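Chemotaxis operon protein (CheX) (Borrelia burgdorferi, PDB 3HZH) probably removes the phosphoryl group from phosphorylated CheY, as other CheX-type chemotaxis phosphatases do, and associates with copies of itself. Local coordinates at residues B[14-19]-B[164-169]; B[30-35]-B[78-83]; B[87-92]-B[98-103]. All coordinates share one frame; numbering follows the deposited sequence.

Interaction 1: B[14-19]-B[164-169]; sequences IDYIEP and VNIAIR
The ring of Tyr16 is covered on both faces. Ile168 CD1 lies over the centre of one face in a CH-pi contact, though the modelled spacing is too tight to be exact. On the opposite face Ile17 CG1 is offset toward the rim, 4.2 Å above the plane. At the edge, in the plane of the ring, is the backbone oxygen of Ile14. Ile166 approaches obliquely, with its CD1 3.7 Å from Tyr16 CD2. Its other branch also comes close, with Ile166 CG2 4.1 Å from Tyr16 CE2.

Tyr16 precedes helix 17-31, and the two isoleucines belong to strand 161-168 of the antiparallel sheet. They are two residues apart, so both side chains leave the strand on the same face, while Ala167 between them points away. The contact therefore joins the start of the helix to the end of this strand. Phe116 of helix 97-118 touches both Tyr16 and Ile166, and Phe20 also packs on Ile166.

In Ile168, CG1 stands beside the backbone N (chi1 -63°). The extended second torsion then carries CD1 out to the ring. With chi1 at 65°, the Tyr16 ring is turned to the strand. The Tyr16 and Ile168 side chains run past each other in opposite directions.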
loop_
_atom_site.group_PDB
_atom_site.type_symbol
_atom_site.label_atom_id
_atom_site.label_comp_id
_atom_site.label_asym_id
_atom_site.label_seq_id
_atom_site.Cartn_x
_atom_site.Cartn_y
_atom_site.Cartn_z
ATOM N N ILE B 14 6.266 10.671 22.395
ATOM C CA ILE B 14 5.885 9.624 21.460
ATOM C C ILE B 14 7.113 8.756 21.187
ATOM O O ILE B 14 8.075 9.196 20.557
ATOM C CB ILE B 14 5.361 10.231 20.133
ATOM C CG1 ILE B 14 5.024 9.115 19.147
ATOM C CG2 ILE B 14 6.390 11.194 19.550
ATOM C CD1 ILE B 14 4.526 9.607 17.806
ATOM N N ASP B 15 7.079 7.525 21.684
ATOM C CA ASP B 15 8.189 6.597 21.509
ATOM C C ASP B 15 7.985 5.877 20.180
ATOM O O ASP B 15 7.208 4.932 20.089
ATOM C CB ASP B 15 8.194 5.603 22.664
ATOM C CG ASP B 15 7.588 6.191 23.925
ATOM O OD1 ASP B 15 6.342 6.241 24.011
ATOM O OD2 ASP B 15 8.350 6.630 24.816
ATOM N N TYR B 16 8.696 6.327 19.153
ATOM C CA TYR B 16 8.551 5.770 17.812
ATOM C C TYR B 16 9.717 4.918 17.310
ATOM O O TYR B 16 9.577 4.193 16.324
ATOM C CB TYR B 16 8.358 6.905 16.820
ATOM C CG TYR B 16 9.580 7.783 16.741
ATOM C CD1 TYR B 16 9.855 8.720 17.739
ATOM C CD2 TYR B 16 10.504 7.629 15.708
ATOM C CE1 TYR B 16 11.021 9.478 17.709
ATOM C CE2 TYR B 16 11.674 8.381 15.671
ATOM C CZ TYR B 16 11.924 9.303 16.673
ATOM O OH TYR B 16 13.082 10.050 16.649
ATOM N N ILE B 17 10.868 5.018 17.964
ATOM C CA ILE B 17 12.042 4.265 17.534
ATOM C C ILE B 17 11.795 2.768 17.359
ATOM O O ILE B 17 12.057 2.213 16.293
ATOM C CB ILE B 17 13.229 4.471 18.501
ATOM C CG1 ILE B 17 13.639 5.943 18.513
ATOM C CG2 ILE B 17 14.420 3.636 18.050
ATOM C CD1 ILE B 17 14.151 6.459 17.164
ATOM N N GLU B 18 11.293 2.107 18.395
ATOM C CA GLU B 18 11.052 0.676 18.289
ATOM C C GLU B 18 9.944 0.366 17.288
ATOM O O GLU B 18 10.078 -0.550 16.483
ATOM C CB GLU B 18 10.756 0.087 19.669
ATOM C CG GLU B 18 10.553 -1.412 19.679
ATOM C CD GLU B 18 10.696 -1.975 21.078
ATOM O OE1 GLU B 18 10.233 -1.299 22.015
ATOM O OE2 GLU B 18 11.254 -3.082 21.244
ATOM N N PRO B 19 8.822 1.106 17.338
ATOM C CA PRO B 19 7.737 0.854 16.382
ATOM C C PRO B 19 8.273 0.975 14.948
ATOM O O PRO B 19 7.959 0.156 14.084
ATOM C CB PRO B 19 6.733 1.951 16.724
ATOM C CG PRO B 19 6.914 2.069 18.228
ATOM C CD PRO B 19 8.430 2.178 18.268
ATOM N N VAL B 164 16.168 2.928 5.240
ATOM C CA VAL B 164 14.860 3.407 5.646
ATOM C C VAL B 164 15.155 4.485 6.668
ATOM O O VAL B 164 15.852 4.248 7.657
ATOM C CB VAL B 164 14.034 2.267 6.264
ATOM C CG1 VAL B 164 12.650 2.757 6.633
ATOM C CG2 VAL B 164 13.936 1.122 5.269
ATOM N N ASN B 165 14.644 5.681 6.412
ATOM C CA ASN B 165 14.910 6.817 7.278
ATOM C C ASN B 165 13.635 7.430 7.825
ATOM O O ASN B 165 12.624 7.513 7.122
ATOM C CB ASN B 165 15.666 7.863 6.468
ATOM C CG ASN B 165 16.831 7.267 5.704
ATOM O OD1 ASN B 165 17.253 7.795 4.679
ATOM N ND2 ASN B 165 17.369 6.162 6.215
ATOM N N ILE B 166 13.679 7.833 9.091
ATOM C CA ILE B 166 12.533 8.482 9.703
ATOM C C ILE B 166 13.007 9.741 10.379
ATOM O O ILE B 166 13.953 9.728 11.171
ATOM C CB ILE B 166 11.807 7.598 10.742
ATOM C CG1 ILE B 166 10.623 8.378 11.338
ATOM C CG2 ILE B 166 12.752 7.199 11.861
ATOM C CD1 ILE B 166 9.635 7.528 12.085
ATOM N N ALA B 167 12.358 10.843 10.053
ATOM C CA ALA B 167 12.741 12.098 10.643
ATOM C C ALA B 167 11.529 12.706 11.270
ATOM O O ALA B 167 10.628 13.180 10.582
ATOM C CB ALA B 167 13.308 13.019 9.598
ATOM N N ILE B 168 11.477 12.653 12.590
ATOM C CA ILE B 168 10.358 13.263 13.234
ATOM C C ILE B 168 10.770 14.648 13.603
ATOM O O ILE B 168 11.935 14.952 13.875
ATOM C CB ILE B 168 9.874 12.508 14.439
ATOM C CG1 ILE B 168 9.393 11.137 13.977
ATOM C CG2 ILE B 168 8.722 13.274 15.094
ATOM C CD1 ILE B 168 8.763 10.326 15.043
ATOM N N ARG B 169 9.750 15.479 13.591
ATOM C CA ARG B 169 9.874 16.876 13.827
ATOM C C ARG B 169 9.701 17.442 15.224
ATOM O O ARG B 169 8.873 18.304 15.373
ATOM C CB ARG B 169 8.928 17.598 12.879
ATOM C CG ARG B 169 9.072 19.081 12.849
ATOM C CD ARG B 169 10.370 19.452 12.202
ATOM N NE ARG B 169 10.587 20.887 12.280
ATOM C CZ ARG B 169 11.562 21.526 11.648
ATOM N NH1 ARG B 169 12.411 20.852 10.883
ATOM N NH2 ARG B 169 11.688 22.838 11.784
#

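Interaction 2: B[30-35]-B[78-83]; sequences DMLLVE and LFVASK
Leu32 gives the most surface to this contact, and its CD2 methyl does the touching. This methyl meets helix 74-85 between Val80 and Lys83, one turn apart. Leu32 CD2 is 3.6 Å from Val80 CG1 and also lies 3.8 Å from Val80 CA. On the Lys83 side, Leu32 CD2 is 4.0 Å from Lys83 CB. The Leu32 and Val80 side chains meet at about a right angle.

Val34 comes next in buried surface. Its CG1 lies against the aliphatic part of Lys83, with Val34 CG1 4.0 Å from Lys83 CE and nearly the same from CD. The lysine is bent at chi2 (-67°) and extended beyond it, which places CD and CE beside the valine. Lys83 CG also lies over one face of the Phe79 ring, 3.9 Å above the plane and offset toward the rim.

Leu32 is the first residue to leave helical geometry after helix 17-31. The contact thus joins the chain as it exits that helix to helix 74-85, which follows strand 66-72. Ile162 of strand 161-168 touches both Leu32 and Val80, so the pair packs against the antiparallel sheet. Leu105 of helix 97-118 also packs on Val80.

Within helix 74-85, Ser82 OG donates to Leu78 O at 2.7 Å, from 40° out of the carbonyl plane. Ser82 N reaches the same oxygen from the opposite face of that plane. An apolar side chain of the other protein chain in the assembly packs on Met31.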
loop_
_atom_site.group_PDB
_atom_site.type_symbol
_atom_site.label_atom_id
_atom_site.label_comp_id
_atom_site.label_asym_id
_atom_site.label_seq_id
_atom_site.Cartn_x
_atom_site.Cartn_y
_atom_site.Cartn_z
ATOM N N ASP B 30 8.418 -9.448 4.978
ATOM C CA ASP B 30 7.152 -10.023 4.564
ATOM C C ASP B 30 6.894 -9.832 3.069
ATOM O O ASP B 30 6.266 -10.678 2.438
ATOM C CB ASP B 30 6.014 -9.393 5.371
ATOM C CG ASP B 30 4.989 -10.412 5.830
ATOM O OD1 ASP B 30 5.366 -11.321 6.602
ATOM O OD2 ASP B 30 3.811 -10.306 5.425
HETATM N N MSE B 31 7.381 -8.730 2.502
HETATM C CA MSE B 31 7.161 -8.458 1.082
HETATM C C MSE B 31 8.219 -9.112 0.184
HETATM O O MSE B 31 7.889 -9.946 -0.659
HETATM C CB MSE B 31 7.113 -6.943 0.816
HETATM C CG MSE B 31 6.081 -6.181 1.659
HETATM SE SE MSE B 31 5.641 -4.508 1.049
HETATM C CE MSE B 31 4.695 -4.968 -0.449
ATOM N N LEU B 32 9.479 -8.717 0.353
ATOM C CA LEU B 32 10.577 -9.292 -0.420
ATOM C C LEU B 32 10.863 -10.614 0.236
ATOM O O LEU B 32 11.293 -10.631 1.380
ATOM C CB LEU B 32 11.858 -8.476 -0.272
ATOM C CG LEU B 32 12.141 -7.102 -0.843
ATOM C CD1 LEU B 32 13.291 -6.516 -0.042
ATOM C CD2 LEU B 32 12.482 -7.188 -2.329
ATOM N N LEU B 33 10.649 -11.720 -0.456
ATOM C CA LEU B 33 10.953 -12.980 0.183
ATOM C C LEU B 33 12.279 -13.520 -0.328
ATOM O O LEU B 33 12.325 -14.318 -1.262
ATOM C CB LEU B 33 9.823 -13.986 -0.027
ATOM C CG LEU B 33 8.469 -13.558 0.557
ATOM C CD1 LEU B 33 7.460 -14.669 0.325
ATOM C CD2 LEU B 33 8.592 -13.266 2.049
ATOM N N VAL B 34 13.359 -13.030 0.268
ATOM C CA VAL B 34 14.709 -13.467 -0.064
ATOM C C VAL B 34 15.342 -13.699 1.291
ATOM O O VAL B 34 15.390 -12.792 2.126
ATOM C CB VAL B 34 15.515 -12.384 -0.829
ATOM C CG1 VAL B 34 14.882 -12.135 -2.183
ATOM C CG2 VAL B 34 15.579 -11.094 -0.025
ATOM N N GLU B 35 15.821 -14.907 1.541
ATOM C CA GLU B 35 16.386 -15.131 2.849
ATOM C C GLU B 35 17.543 -14.280 3.277
ATOM O O GLU B 35 18.652 -14.322 2.735
ATOM C CB GLU B 35 16.687 -16.611 3.102
ATOM C CG GLU B 35 15.414 -17.383 3.325
ATOM C CD GLU B 35 14.480 -16.659 4.292
ATOM O OE1 GLU B 35 14.847 -15.575 4.798
ATOM O OE2 GLU B 35 13.373 -17.171 4.544
ATOM N N LEU B 78 15.676 -1.950 -9.118
ATOM C CA LEU B 78 15.241 -2.937 -10.107
ATOM C C LEU B 78 15.150 -4.321 -9.482
ATOM O O LEU B 78 14.212 -5.067 -9.749
ATOM C CB LEU B 78 16.212 -2.968 -11.297
ATOM C CG LEU B 78 16.254 -1.738 -12.210
ATOM C CD1 LEU B 78 17.422 -1.847 -13.179
ATOM C CD2 LEU B 78 14.936 -1.620 -12.966
ATOM N N PHE B 79 16.138 -4.660 -8.658
ATOM C CA PHE B 79 16.170 -5.954 -7.979
ATOM C C PHE B 79 14.899 -6.114 -7.146
ATOM O O PHE B 79 14.195 -7.113 -7.264
ATOM C CB PHE B 79 17.386 -6.034 -7.052
ATOM C CG PHE B 79 17.504 -7.332 -6.306
ATOM C CD1 PHE B 79 18.103 -8.439 -6.893
ATOM C CD2 PHE B 79 17.021 -7.445 -5.006
ATOM C CE1 PHE B 79 18.226 -9.639 -6.199
ATOM C CE2 PHE B 79 17.135 -8.647 -4.301
ATOM C CZ PHE B 79 17.741 -9.743 -4.900
ATOM N N VAL B 80 14.624 -5.127 -6.292
ATOM C CA VAL B 80 13.428 -5.151 -5.440
ATOM C C VAL B 80 12.134 -5.213 -6.253
ATOM O O VAL B 80 11.254 -6.024 -5.962
ATOM C CB VAL B 80 13.358 -3.910 -4.518
ATOM C CG1 VAL B 80 12.061 -3.934 -3.712
ATOM C CG2 VAL B 80 14.570 -3.883 -3.584
ATOM N N ALA B 81 12.006 -4.353 -7.258
ATOM C CA ALA B 81 10.798 -4.372 -8.080
ATOM C C ALA B 81 10.654 -5.742 -8.757
ATOM O O ALA B 81 9.545 -6.273 -8.857
ATOM C CB ALA B 81 10.849 -3.265 -9.125
ATOM N N SER B 82 11.776 -6.311 -9.201
ATOM C CA SER B 82 11.777 -7.619 -9.855
ATOM C C SER B 82 11.269 -8.720 -8.931
ATOM O O SER B 82 10.437 -9.534 -9.318
ATOM C CB SER B 82 13.185 -7.980 -10.347
ATOM O OG SER B 82 13.587 -7.147 -11.422
ATOM N N LYS B 83 11.773 -8.744 -7.707
ATOM C CA LYS B 83 11.354 -9.747 -6.741
ATOM C C LYS B 83 9.873 -9.624 -6.375
ATOM O O LYS B 83 9.180 -10.634 -6.265
ATOM C CB LYS B 83 12.205 -9.638 -5.467
ATOM C CG LYS B 83 13.679 -9.954 -5.663
ATOM C CD LYS B 83 13.879 -11.421 -6.012
ATOM C CE LYS B 83 15.354 -11.767 -6.146
ATOM N NZ LYS B 83 15.563 -13.237 -6.323
#

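Interaction 3: B[87-92]-B[98-103]; sequences EEYDDF and KEMVAA
Phe92 presents the edge of its ring to Val101. Val101 CG1 lies near the ring plane, 3.9 Å from Phe92 CE1, and the two side chains cross at about a right angle. With CG anti to the backbone N (chi1 174°), the end of the Phe92 side chain comes nearer to the helix. Lys98 crosses the same ring at a slant. Its CG sits over one face, offset toward the rim, while Lys98 NZ comes obliquely to 4.1 Å from Phe92 CE2. Lys98 CB also packs 3.4 Å from the backbone oxygen of Phe92.

The contact folds the connection between helices 74-85 and 97-118 back onto the first turns of the second helix. Phe92 also touches Ile74 and Leu78, and so lies between the two helices. Lys98 makes a cation-pi contact with Tyr136.

At the other end, Tyr89 meets Met100, a selenomethionine, at an oblique angle. Tyr89 OH is 3.3 Å from Met100 CG, while Tyr89 CZ is 4.0 Å from that carbon. Beyond CB the Met100 chain bends at chi2 and chi3, which leads its end away from the loop. The other protein chain of the assembly packs on both residues, placing a basic side chain on Tyr89 and an apolar one on Met100.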
loop_
_atom_site.group_PDB
_atom_site.type_symbol
_atom_site.label_atom_id
_atom_site.label_comp_id
_atom_site.label_asym_id
_atom_site.label_seq_id
_atom_site.Cartn_x
_atom_site.Cartn_y
_atom_site.Cartn_z
ATOM N N GLU B 87 9.057 -11.018 -11.815
ATOM C CA GLU B 87 9.417 -10.929 -13.225
ATOM C C GLU B 87 10.591 -9.972 -13.303
ATOM O O GLU B 87 10.683 -9.002 -12.549
ATOM C CB GLU B 87 8.256 -10.446 -14.122
ATOM C CG GLU B 87 7.981 -8.946 -14.191
ATOM C CD GLU B 87 6.981 -8.590 -15.269
ATOM O OE1 GLU B 87 5.838 -9.096 -15.227
ATOM O OE2 GLU B 87 7.343 -7.810 -16.174
ATOM N N GLU B 88 11.499 -10.275 -14.215
ATOM C CA GLU B 88 12.706 -9.496 -14.397
ATOM C C GLU B 88 12.572 -8.109 -15.010
ATOM O O GLU B 88 11.988 -7.938 -16.082
ATOM C CB GLU B 88 13.707 -10.305 -15.228
ATOM C CG GLU B 88 14.893 -9.491 -15.715
ATOM C CD GLU B 88 15.872 -10.303 -16.535
ATOM O OE1 GLU B 88 15.440 -10.966 -17.503
ATOM O OE2 GLU B 88 17.081 -10.265 -16.219
ATOM N N TYR B 89 13.121 -7.121 -14.308
ATOM C CA TYR B 89 13.175 -5.738 -14.780
ATOM C C TYR B 89 14.661 -5.410 -14.723
ATOM O O TYR B 89 15.276 -5.490 -13.656
ATOM C CB TYR B 89 12.428 -4.773 -13.856
ATOM C CG TYR B 89 10.934 -4.968 -13.793
ATOM C CD1 TYR B 89 10.153 -4.930 -14.947
ATOM C CD2 TYR B 89 10.298 -5.161 -12.570
ATOM C CE1 TYR B 89 8.769 -5.074 -14.879
ATOM C CE2 TYR B 89 8.923 -5.308 -12.492
ATOM C CZ TYR B 89 8.163 -5.266 -13.646
ATOM O OH TYR B 89 6.804 -5.415 -13.555
ATOM N N ASP B 90 15.242 -5.056 -15.863
ATOM C CA ASP B 90 16.668 -4.752 -15.908
ATOM C C ASP B 90 16.978 -3.463 -16.654
ATOM O O ASP B 90 18.142 -3.143 -16.895
ATOM C CB ASP B 90 17.421 -5.909 -16.562
ATOM C CG ASP B 90 16.951 -6.181 -17.980
ATOM O OD1 ASP B 90 17.500 -7.104 -18.619
ATOM O OD2 ASP B 90 16.036 -5.476 -18.454
ATOM N N ASP B 91 15.939 -2.724 -17.015
ATOM C CA ASP B 91 16.132 -1.477 -17.738
ATOM C C ASP B 91 15.201 -0.430 -17.142
ATOM O O ASP B 91 14.068 -0.256 -17.585
ATOM C CB ASP B 91 15.845 -1.691 -19.233
ATOM C CG ASP B 91 16.309 -0.524 -20.094
ATOM O OD1 ASP B 91 16.995 0.378 -19.565
ATOM O OD2 ASP B 91 16.004 -0.522 -21.308
ATOM N N PHE B 92 15.706 0.256 -16.121
ATOM C CA PHE B 92 14.978 1.290 -15.389
ATOM C C PHE B 92 14.585 2.462 -16.279
ATOM O O PHE B 92 13.808 3.334 -15.881
ATOM C CB PHE B 92 15.859 1.803 -14.244
ATOM C CG PHE B 92 15.277 2.975 -13.499
ATOM C CD1 PHE B 92 14.263 2.800 -12.558
ATOM C CD2 PHE B 92 15.751 4.260 -13.740
ATOM C CE1 PHE B 92 13.733 3.891 -11.864
ATOM C CE2 PHE B 92 15.228 5.360 -13.054
ATOM C CZ PHE B 92 14.219 5.173 -12.111
ATOM N N LYS B 98 9.926 1.514 -15.626
ATOM C CA LYS B 98 10.127 2.651 -14.740
ATOM C C LYS B 98 8.824 2.942 -14.000
ATOM O O LYS B 98 8.835 3.312 -12.825
ATOM C CB LYS B 98 10.510 3.876 -15.556
ATOM C CG LYS B 98 10.763 5.122 -14.742
ATOM C CD LYS B 98 10.367 6.343 -15.542
ATOM C CE LYS B 98 11.133 7.559 -15.102
ATOM N NZ LYS B 98 12.579 7.385 -15.431
ATOM N N GLU B 99 7.707 2.774 -14.705
ATOM C CA GLU B 99 6.383 3.015 -14.153
ATOM C C GLU B 99 6.114 2.019 -13.029
ATOM O O GLU B 99 5.720 2.400 -11.927
ATOM C CB GLU B 99 5.327 2.844 -15.247
ATOM C CG GLU B 99 4.128 3.789 -15.179
ATOM C CD GLU B 99 2.792 3.069 -15.043
ATOM O OE1 GLU B 99 2.652 1.946 -15.575
ATOM O OE2 GLU B 99 1.865 3.644 -14.428
HETATM N N MSE B 100 6.331 0.738 -13.305
HETATM C CA MSE B 100 6.079 -0.273 -12.295
HETATM C C MSE B 100 7.103 -0.200 -11.166
HETATM O O MSE B 100 6.756 -0.452 -10.019
HETATM C CB MSE B 100 6.055 -1.677 -12.912
HETATM C CG MSE B 100 5.552 -2.765 -11.955
HETATM SE SE MSE B 100 3.831 -2.501 -11.379
HETATM C CE MSE B 100 2.959 -2.481 -12.963
ATOM N N VAL B 101 8.353 0.148 -11.483
ATOM C CA VAL B 101 9.389 0.267 -10.449
ATOM C C VAL B 101 8.955 1.310 -9.417
ATOM O O VAL B 101 8.945 1.043 -8.211
ATOM C CB VAL B 101 10.762 0.691 -11.046
ATOM C CG1 VAL B 101 11.708 1.131 -9.936
ATOM C CG2 VAL B 101 11.388 -0.480 -11.789
ATOM N N ALA B 102 8.588 2.492 -9.910
ATOM C CA ALA B 102 8.138 3.584 -9.056
ATOM C C ALA B 102 6.929 3.175 -8.220
ATOM O O ALA B 102 6.927 3.330 -6.999
ATOM C CB ALA B 102 7.783 4.806 -9.904
ATOM N N ALA B 103 5.909 2.646 -8.885
ATOM C CA ALA B 103 4.676 2.229 -8.211
ATOM C C ALA B 103 4.886 1.150 -7.158
ATOM O O ALA B 103 4.177 1.113 -6.147
ATOM C CB ALA B 103 3.662 1.751 -9.238
#

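How the interactions relate
From the N terminus the chain enters helix 17-31, whose start is joined by interaction 1 to strand 161-168 near the C terminus. That loop encloses nearly the whole fold, and interactions 2 and 3 nest inside it. Interaction 2 ties the exit of helix 17-31 to helix 74-85, closing a loop that contains strands 38-39, 54-62 and 66-72. Interaction 3 follows in series and closes the short connection between helices 74-85 and 97-118. Interactions 2 and 3 touch, with a probable hydrogen bond between Ser82 OG and Tyr89 N. Interaction 1 lies across the centre of the chain from both, its centre about 24 Å from that of interaction 2.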